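Local coordinates for protein SloR (PDB 5CVI) that probably regulates transcription in response to manganese, acting as a homodimeric, DNA-binding metalloregulator of the DtxR family, at residues Y153-V158 with L173-E178; L179-Y184 with Y191-D196. All blocks are in the same frame, centred on the assembly; numbering follows the deposited sequence.

Contact 1. Residues Y153-V158 with L173-E178; sequences YLLKRV and LKIGDE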
ATOM      1  N   TYR B 153     -22.010  29.162  13.244  1.00 34.08           N
ATOM      2  CA  TYR B 153     -20.721  28.476  13.221  1.00 29.48           C
ATOM      3  C   TYR B 153     -20.566  27.675  11.937  1.00 24.96           C
ATOM      4  O   TYR B 153     -21.552  27.311  11.300  1.00 21.76           O
ATOM      5  CB  TYR B 153     -20.587  27.533  14.419  1.00 27.74           C
ATOM      6  CG  TYR B 153     -20.328  28.235  15.730  1.00 30.68           C
ATOM      7  CD1 TYR B 153     -19.038  28.376  16.222  1.00 29.68           C
ATOM      8  CD2 TYR B 153     -21.373  28.762  16.475  1.00 29.67           C
ATOM      9  CE1 TYR B 153     -18.797  29.016  17.416  1.00 33.63           C
ATOM     10  CE2 TYR B 153     -21.142  29.405  17.672  1.00 29.47           C
ATOM     11  CZ  TYR B 153     -19.854  29.530  18.138  1.00 35.88           C
ATOM     12  OH  TYR B 153     -19.619  30.174  19.333  1.00 46.03           O
ATOM     13  N   LEU B 154     -19.322  27.405  11.560  1.00 24.84           N
ATOM     14  CA  LEU B 154     -19.039  26.514  10.441  1.00 20.75           C
ATOM     15  C   LEU B 154     -18.410  25.224  10.949  1.00 19.26           C
ATOM     16  O   LEU B 154     -17.485  25.254  11.762  1.00 19.46           O
ATOM     17  CB  LEU B 154     -18.122  27.188   9.417  1.00 21.70           C
ATOM     18  CG  LEU B 154     -18.778  28.101   8.376  1.00 34.25           C
ATOM     19  CD1 LEU B 154     -19.522  29.242   9.049  1.00 41.31           C
ATOM     20  CD2 LEU B 154     -17.746  28.638   7.396  1.00 34.35           C
ATOM     21  N   LEU B 155     -18.927  24.092  10.482  1.00 18.01           N
ATOM     22  CA  LEU B 155     -18.353  22.792  10.812  1.00 24.68           C
ATOM     23  C   LEU B 155     -17.075  22.586  10.003  1.00 22.67           C
ATOM     24  O   LEU B 155     -17.128  22.344   8.799  1.00 23.22           O
ATOM     25  CB  LEU B 155     -19.359  21.680  10.512  1.00 29.28           C
ATOM     26  CG  LEU B 155     -18.939  20.235  10.784  1.00 28.71           C
ATOM     27  CD1 LEU B 155     -18.557  20.051  12.243  1.00 23.51           C
ATOM     28  CD2 LEU B 155     -20.060  19.280  10.404  1.00 30.18           C
ATOM     29  N   LYS B 156     -15.927  22.693  10.666  1.00 24.08           N
ATOM     30  CA  LYS B 156     -14.641  22.646   9.973  1.00 23.28           C
ATOM     31  C   LYS B 156     -13.940  21.286  10.057  1.00 26.03           C
ATOM     32  O   LYS B 156     -13.236  20.892   9.125  1.00 29.71           O
ATOM     33  CB  LYS B 156     -13.704  23.745  10.487  1.00 18.76           C
ATOM     34  CG  LYS B 156     -14.252  25.158  10.372  1.00 29.06           C
ATOM     35  CD  LYS B 156     -14.739  25.469   8.964  1.00 35.99           C
ATOM     36  CE  LYS B 156     -13.599  25.442   7.956  1.00 40.77           C
ATOM     37  NZ  LYS B 156     -14.100  25.638   6.561  1.00 40.99           N
ATOM     38  N   ARG B 157     -14.122  20.578  11.168  1.00 15.23           N
ATOM     39  CA  ARG B 157     -13.420  19.315  11.388  1.00 20.35           C
ATOM     40  C   ARG B 157     -14.189  18.327  12.265  1.00 21.75           C
ATOM     41  O   ARG B 157     -14.876  18.720  13.214  1.00 18.04           O
ATOM     42  CB  ARG B 157     -12.039  19.574  11.994  1.00 21.09           C
ATOM     43  CG  ARG B 157     -11.382  18.345  12.614  1.00 14.80           C
ATOM     44  CD  ARG B 157     -10.057  18.707  13.267  1.00 15.83           C
ATOM     45  NE  ARG B 157      -9.508  17.612  14.061  1.00 31.78           N
ATOM     46  CZ  ARG B 157      -9.046  17.750  15.300  1.00 31.59           C
ATOM     47  NH1 ARG B 157      -9.069  18.938  15.887  1.00 30.00           N
ATOM     48  NH2 ARG B 157      -8.559  16.702  15.951  1.00 36.48           N
ATOM     49  N   VAL B 158     -14.058  17.043  11.937  1.00 16.42           N
ATOM     50  CA  VAL B 158     -14.653  15.966  12.724  1.00 16.22           C
ATOM     51  C   VAL B 158     -13.620  14.871  12.945  1.00 20.01           C
ATOM     52  O   VAL B 158     -12.612  14.812  12.244  1.00 23.50           O
ATOM     53  CB  VAL B 158     -15.875  15.355  12.028  1.00 12.56           C
ATOM     54  CG1 VAL B 158     -16.943  16.412  11.801  1.00 16.89           C
ATOM     55  CG2 VAL B 158     -15.457  14.718  10.701  1.00 12.85           C
ATOM     56  N   LEU B 173     -25.107  16.049   8.033  1.00 21.94           N
ATOM     57  CA  LEU B 173     -24.042  16.983   8.376  1.00 21.80           C
ATOM     58  C   LEU B 173     -22.817  16.763   7.497  1.00 23.15           C
ATOM     59  O   LEU B 173     -22.356  15.634   7.338  1.00 25.69           O
ATOM     60  CB  LEU B 173     -23.653  16.848   9.851  1.00 26.73           C
ATOM     61  CG  LEU B 173     -24.632  17.402  10.889  1.00 14.69           C
ATOM     62  CD1 LEU B 173     -24.940  18.864  10.606  1.00 15.38           C
ATOM     63  CD2 LEU B 173     -25.903  16.581  10.915  1.00 25.28           C
ATOM     64  N   LYS B 174     -22.301  17.848   6.929  1.00 26.11           N
ATOM     65  CA  LYS B 174     -21.089  17.806   6.119  1.00 14.48           C
ATOM     66  C   LYS B 174     -20.108  18.872   6.590  1.00 17.95           C
ATOM     67  O   LYS B 174     -20.513  19.907   7.115  1.00 16.28           O
ATOM     68  CB  LYS B 174     -21.414  18.044   4.642  1.00 34.58           C
ATOM     69  CG  LYS B 174     -22.058  16.870   3.922  1.00 41.96           C
ATOM     70  CD  LYS B 174     -22.426  17.252   2.491  1.00 51.96           C
ATOM     71  CE  LYS B 174     -22.895  16.048   1.687  1.00 57.21           C
ATOM     72  NZ  LYS B 174     -21.815  15.037   1.513  1.00 58.82           N
ATOM     73  N   ILE B 175     -18.819  18.616   6.395  1.00 20.07           N
ATOM     74  CA  ILE B 175     -17.792  19.613   6.662  1.00 24.09           C
ATOM     75  C   ILE B 175     -18.041  20.852   5.803  1.00 28.55           C
ATOM     76  O   ILE B 175     -18.199  20.751   4.589  1.00 31.29           O
ATOM     77  CB  ILE B 175     -16.384  19.061   6.358  1.00 22.22           C
ATOM     78  CG1 ILE B 175     -16.082  17.838   7.230  1.00 21.24           C
ATOM     79  CG2 ILE B 175     -15.329  20.141   6.549  1.00 19.62           C
ATOM     80  CD1 ILE B 175     -16.132  18.113   8.711  1.00 24.64           C
ATOM     81  N   GLY B 176     -18.088  22.019   6.438  1.00 25.54           N
ATOM     82  CA  GLY B 176     -18.325  23.262   5.728  1.00 25.31           C
ATOM     83  C   GLY B 176     -19.748  23.762   5.889  1.00 31.88           C
ATOM     84  O   GLY B 176     -20.092  24.848   5.414  1.00 20.12           O
ATOM     85  N   ASP B 177     -20.577  22.970   6.562  1.00 27.19           N
ATOM     86  CA  ASP B 177     -21.966  23.345   6.796  1.00 29.47           C
ATOM     87  C   ASP B 177     -22.086  24.468   7.819  1.00 37.71           C
ATOM     88  O   ASP B 177     -21.362  24.494   8.816  1.00 38.39           O
ATOM     89  CB  ASP B 177     -22.781  22.136   7.260  1.00 38.08           C
ATOM     90  CG  ASP B 177     -23.345  21.334   6.103  1.00 47.47           C
ATOM     91  OD1 ASP B 177     -23.448  21.891   4.989  1.00 53.80           O
ATOM     92  OD2 ASP B 177     -23.693  20.153   6.312  1.00 43.52           O
ATOM     93  N   GLU B 178     -22.999  25.397   7.554  1.00 39.93           N
ATOM     94  CA  GLU B 178     -23.328  26.444   8.512  1.00 32.77           C
ATOM     95  C   GLU B 178     -24.420  25.950   9.458  1.00 35.80           C
ATOM     96  O   GLU B 178     -25.524  25.615   9.030  1.00 41.29           O
ATOM     97  CB  GLU B 178     -23.795  27.713   7.792  1.00 32.89           C
ATOM     98  CG  GLU B 178     -22.710  28.434   7.006  1.00 43.69           C
ATOM     99  CD  GLU B 178     -23.212  29.690   6.312  1.00 52.01           C
ATOM    100  OE1 GLU B 178     -24.438  29.934   6.328  1.00 49.71           O
ATOM    101  OE2 GLU B 178     -22.378  30.436   5.753  1.00 60.79           O
TER
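Leu155, on a strand of the FeoA, SH3-like domain, is gripped through its backbone by a type II beta turn running from Lys174 to Asp177. Its N-H points almost straight at Asp177 O (N to O 3.0 Å), with the donor in the carbonyl plane, and its own carbonyl accepts the N-H of Gly176. Gly176 sits third in the turn with a positive phi of 103°, a conformation that suits glycine. The turn closes by the bond from Asp177 N to Lys174 O, and Asp177 OD2 braces it further by accepting Lys174 N from above the carboxylate plane.

Ile175, second in the turn, can be followed outward. CB stands 4.2 Å from Leu155 O. One branch, CG2, lies anti to the backbone N and rests 3.4 Å from Lys156 O. The other runs through CG1 to CD1, which reaches Val158 CG1 at 3.6 Å and passes close to Leu155 CG, the two side chains crossing at about a right angle. Leu155 holds CG anti to its backbone N (chi1 180°), so that CD2 drops onto the turn, 3.4 Å from Lys174 O, and faces Leu173 CB more loosely. Met168 of helix 162-170 packs against Leu155, Val158 and Leu173, extending the apolar contact. Val158 also pairs by backbone with His125, a zinc ligand, so this packing borders a metal site.

Beyond the turn the chain enters strand 178-185. Leu154 and Glu178 form an antiparallel non-hydrogen-bonded pair whose side chains run alongside each other. Glu178 stretches on to a salt bridge between OE2 and Lys215 NZ, while its aliphatic part stays beside the leucine, with Glu178 CG 3.9 Å from Leu154 CD1.

Contact 2. Residues L179-Y184 with Y191-D196; sequences LRLLEY and YTIEKD
Different first torsions bring Tyr184 and Tyr191 together at the turn end of an antiparallel beta hairpin: Tyr184 carries CG anti to its backbone N (chi1 167°), whereas Tyr191 swings CG beside its N, anti to the carbonyl carbon (chi1 -63°). Tyr184 CD1 thereby lands over the centre of the Tyr191 ring, 3.5 Å above its plane. This is an edge-to-face pair, though tilted well short of perpendicular, with planes at 50° and centroids 4.6 Å apart. Leu181 CD1 comes to the edge of the Tyr191 ring, and Tyr191 OH is bonded to Gly146 N, which anchors the ring's far end.

Between the tyrosines and Leu181 the register slips by one residue. Leu182 and Glu183 both face Thr192 in a classic beta bulge: Thr192 O receives Leu182 N at 2.8 Å and, weakly, Glu183 N, while Thr192 N donates to Glu183 O. Leu181 CD1 then packs on Ile193 CG2 at 3.8 Å. Leu181, Tyr191 and Ile193 make an apolar run on one face, which Leu179 joins through its CB, 3.8 Å from Ile193 CD1.

Arg180 and Glu194 stand side by side on the other face, a hydrogen-bonded pair in which each backbone N bonds the partner's O. Above that pair the arginine bends at chi3 and presents its edge, through NH1, to Glu194 OE1, which lies near the guanidinium plane. The pair is assigned as a salt bridge, but it is modelled too close for its exact geometry to be trusted. Glu194 OE2 accepts Gly197 N, tying the side chain to the link into strand 198-203; if both bonds hold, two donors would probably favour the charged carboxylate.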
ATOM      1  N   LEU B 179     -24.105  25.891  10.746  1.00 20.47           N
ATOM      2  CA  LEU B 179     -25.100  25.533  11.748  1.00 24.46           C
ATOM      3  C   LEU B 179     -25.177  26.601  12.834  1.00 26.68           C
ATOM      4  O   LEU B 179     -24.158  27.017  13.384  1.00 30.59           O
ATOM      5  CB  LEU B 179     -24.796  24.157  12.343  1.00 23.89           C
ATOM      6  CG  LEU B 179     -23.317  23.823  12.530  1.00 24.72           C
ATOM      7  CD1 LEU B 179     -22.774  24.437  13.813  1.00 24.46           C
ATOM      8  CD2 LEU B 179     -23.101  22.320  12.508  1.00 19.79           C
ATOM      9  N   ARG B 180     -26.393  27.054  13.125  1.00 25.33           N
ATOM     10  CA  ARG B 180     -26.607  28.104  14.112  1.00 27.95           C
ATOM     11  C   ARG B 180     -26.868  27.497  15.489  1.00 28.44           C
ATOM     12  O   ARG B 180     -27.844  26.769  15.684  1.00 24.70           O
ATOM     13  CB  ARG B 180     -27.772  29.008  13.684  1.00 32.90           C
ATOM     14  CG  ARG B 180     -28.070  30.167  14.629  1.00 33.73           C
ATOM     15  CD  ARG B 180     -29.205  31.048  14.108  1.00 37.87           C
ATOM     16  NE  ARG B 180     -28.819  31.844  12.944  1.00 46.94           N
ATOM     17  CZ  ARG B 180     -28.946  31.445  11.682  1.00 56.93           C
ATOM     18  NH1 ARG B 180     -29.450  30.248  11.407  1.00 55.51           N
ATOM     19  NH2 ARG B 180     -28.568  32.242  10.691  1.00 64.10           N
ATOM     20  N   LEU B 181     -25.984  27.792  16.439  1.00 31.76           N
ATOM     21  CA  LEU B 181     -26.150  27.327  17.811  1.00 37.01           C
ATOM     22  C   LEU B 181     -27.147  28.213  18.548  1.00 35.66           C
ATOM     23  O   LEU B 181     -26.880  29.390  18.797  1.00 34.65           O
ATOM     24  CB  LEU B 181     -24.810  27.326  18.547  1.00 42.64           C
ATOM     25  CG  LEU B 181     -24.872  26.941  20.027  1.00 46.11           C
ATOM     26  CD1 LEU B 181     -25.502  25.566  20.192  1.00 42.38           C
ATOM     27  CD2 LEU B 181     -23.486  26.976  20.658  1.00 53.36           C
ATOM     28  N   LEU B 182     -28.294  27.640  18.897  1.00 33.33           N
ATOM     29  CA  LEU B 182     -29.362  28.396  19.540  1.00 37.91           C
ATOM     30  C   LEU B 182     -29.163  28.504  21.048  1.00 40.30           C
ATOM     31  O   LEU B 182     -29.303  29.580  21.628  1.00 39.45           O
ATOM     32  CB  LEU B 182     -30.716  27.754  19.241  1.00 36.74           C
ATOM     33  CG  LEU B 182     -31.102  27.654  17.769  1.00 24.32           C
ATOM     34  CD1 LEU B 182     -32.460  26.988  17.619  1.00 24.03           C
ATOM     35  CD2 LEU B 182     -31.108  29.035  17.129  1.00 25.69           C
ATOM     36  N   GLU B 183     -28.836  27.381  21.676  1.00 41.24           N
ATOM     37  CA  GLU B 183     -28.702  27.320  23.124  1.00 45.53           C
ATOM     38  C   GLU B 183     -28.097  25.989  23.540  1.00 43.77           C
ATOM     39  O   GLU B 183     -28.042  25.046  22.749  1.00 43.96           O
ATOM     40  CB  GLU B 183     -30.076  27.460  23.780  1.00 51.32           C
ATOM     41  CG  GLU B 183     -31.014  26.308  23.454  1.00 58.42           C
ATOM     42  CD  GLU B 183     -32.371  26.441  24.118  1.00 69.21           C
ATOM     43  OE1 GLU B 183     -32.485  27.199  25.104  1.00 70.43           O
ATOM     44  OE2 GLU B 183     -33.326  25.786  23.646  1.00 73.13           O
ATOM     45  N   TYR B 184     -27.642  25.914  24.786  1.00 41.85           N
ATOM     46  CA  TYR B 184     -27.255  24.640  25.371  1.00 26.42           C
ATOM     47  C   TYR B 184     -28.319  24.178  26.359  1.00 27.11           C
ATOM     48  O   TYR B 184     -28.451  24.739  27.441  1.00 28.77           O
ATOM     49  CB  TYR B 184     -25.892  24.740  26.057  1.00 27.48           C
ATOM     50  CG  TYR B 184     -25.580  23.547  26.934  1.00 44.26           C
ATOM     51  CD1 TYR B 184     -25.231  22.324  26.377  1.00 40.18           C
ATOM     52  CD2 TYR B 184     -25.644  23.642  28.318  1.00 46.92           C
ATOM     53  CE1 TYR B 184     -24.952  21.230  27.175  1.00 40.69           C
ATOM     54  CE2 TYR B 184     -25.365  22.555  29.123  1.00 30.29           C
ATOM     55  CZ  TYR B 184     -25.020  21.352  28.546  1.00 44.46           C
ATOM     56  OH  TYR B 184     -24.743  20.267  29.344  1.00 45.03           O
ATOM     57  N   TYR B 191     -26.482  20.370  22.926  1.00 28.78           N
ATOM     58  CA  TYR B 191     -26.436  21.675  22.280  1.00 28.98           C
ATOM     59  C   TYR B 191     -27.480  21.726  21.168  1.00 23.58           C
ATOM     60  O   TYR B 191     -27.435  20.934  20.230  1.00 19.69           O
ATOM     61  CB  TYR B 191     -25.034  21.957  21.727  1.00 27.75           C
ATOM     62  CG  TYR B 191     -23.950  22.021  22.786  1.00 27.83           C
ATOM     63  CD1 TYR B 191     -23.428  20.860  23.345  1.00 26.19           C
ATOM     64  CD2 TYR B 191     -23.448  23.240  23.225  1.00 27.51           C
ATOM     65  CE1 TYR B 191     -22.440  20.912  24.314  1.00 29.11           C
ATOM     66  CE2 TYR B 191     -22.455  23.301  24.194  1.00 27.20           C
ATOM     67  CZ  TYR B 191     -21.957  22.133  24.734  1.00 29.74           C
ATOM     68  OH  TYR B 191     -20.976  22.183  25.697  1.00 29.83           O
ATOM     69  N   THR B 192     -28.429  22.650  21.282  1.00 23.86           N
ATOM     70  CA  THR B 192     -29.485  22.776  20.280  1.00 29.09           C
ATOM     71  C   THR B 192     -29.064  23.709  19.147  1.00 29.03           C
ATOM     72  O   THR B 192     -28.874  24.909  19.351  1.00 31.87           O
ATOM     73  CB  THR B 192     -30.814  23.258  20.900  1.00 28.42           C
ATOM     74  OG1 THR B 192     -31.296  22.273  21.821  1.00 28.96           O
ATOM     75  CG2 THR B 192     -31.858  23.473  19.815  1.00 23.58           C
ATOM     76  N   ILE B 193     -28.915  23.142  17.954  1.00 26.49           N
ATOM     77  CA  ILE B 193     -28.457  23.902  16.798  1.00 22.06           C
ATOM     78  C   ILE B 193     -29.505  23.905  15.693  1.00 26.80           C
ATOM     79  O   ILE B 193     -30.405  23.067  15.674  1.00 28.42           O
ATOM     80  CB  ILE B 193     -27.141  23.334  16.239  1.00 19.19           C
ATOM     81  CG1 ILE B 193     -27.401  22.034  15.476  1.00 18.17           C
ATOM     82  CG2 ILE B 193     -26.140  23.111  17.363  1.00 19.25           C
ATOM     83  CD1 ILE B 193     -26.188  21.502  14.746  1.00 17.37           C
ATOM     84  N   GLU B 194     -29.378  24.856  14.773  1.00 33.09           N
ATOM     85  CA  GLU B 194     -30.313  24.988  13.664  1.00 27.96           C
ATOM     86  C   GLU B 194     -29.579  24.920  12.328  1.00 29.01           C
ATOM     87  O   GLU B 194     -28.620  25.656  12.094  1.00 21.32           O
ATOM     88  CB  GLU B 194     -31.097  26.299  13.786  1.00 29.47           C
ATOM     89  CG  GLU B 194     -32.067  26.578  12.644  1.00 35.57           C
ATOM     90  CD  GLU B 194     -31.395  27.212  11.439  1.00 38.77           C
ATOM     91  OE1 GLU B 194     -30.413  27.963  11.627  1.00 39.29           O
ATOM     92  OE2 GLU B 194     -31.845  26.954  10.303  1.00 42.88           O
ATOM     93  N   LYS B 195     -30.040  24.028  11.457  1.00 35.14           N
ATOM     94  CA  LYS B 195     -29.472  23.872  10.123  1.00 35.78           C
ATOM     95  C   LYS B 195     -30.587  23.772   9.091  1.00 35.75           C
ATOM     96  O   LYS B 195     -31.440  22.888   9.180  1.00 26.32           O
ATOM     97  CB  LYS B 195     -28.596  22.619  10.053  1.00 28.00           C
ATOM     98  CG  LYS B 195     -28.258  22.186   8.639  1.00 33.09           C
ATOM     99  CD  LYS B 195     -27.691  20.782   8.593  1.00 34.19           C
ATOM    100  CE  LYS B 195     -27.665  20.244   7.171  1.00 35.39           C
ATOM    101  NZ  LYS B 195     -26.921  21.146   6.245  1.00 34.90           N
ATOM    102  N   ASP B 196     -30.577  24.682   8.121  1.00 41.89           N
ATOM    103  CA  ASP B 196     -31.568  24.685   7.047  1.00 42.66           C
ATOM    104  C   ASP B 196     -32.997  24.791   7.565  1.00 37.59           C
ATOM    105  O   ASP B 196     -33.922  24.231   6.978  1.00 44.25           O
ATOM    106  CB  ASP B 196     -31.417  23.438   6.173  1.00 48.31           C
ATOM    107  CG  ASP B 196     -30.063  23.362   5.500  1.00 52.30           C
ATOM    108  OD1 ASP B 196     -29.508  24.429   5.164  1.00 54.74           O
ATOM    109  OD2 ASP B 196     -29.552  22.237   5.316  1.00 52.58           O
TER

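Contacts 1 and 2 lie in series along the chain, their centres 12 Å apart, and both reach the antiparallel sheet of the FeoA domain. Contact 1 joins strand 151-158 to the loop leading out of helix 162-170; contact 2 begins one residue later, where strand 178-185 pairs with strand 190-195. The middle strand therefore links them: Leu179 N probably bonds Tyr153 O at 3.0 Å, and Tyr153 packs against Leu181. Leu173 also touches the aliphatic part of Lys195, whose NZ makes a weak, long ion pair with Asp177. The sheet thus runs continuously from beside the zinc ligand His125 out to the hairpin's tip.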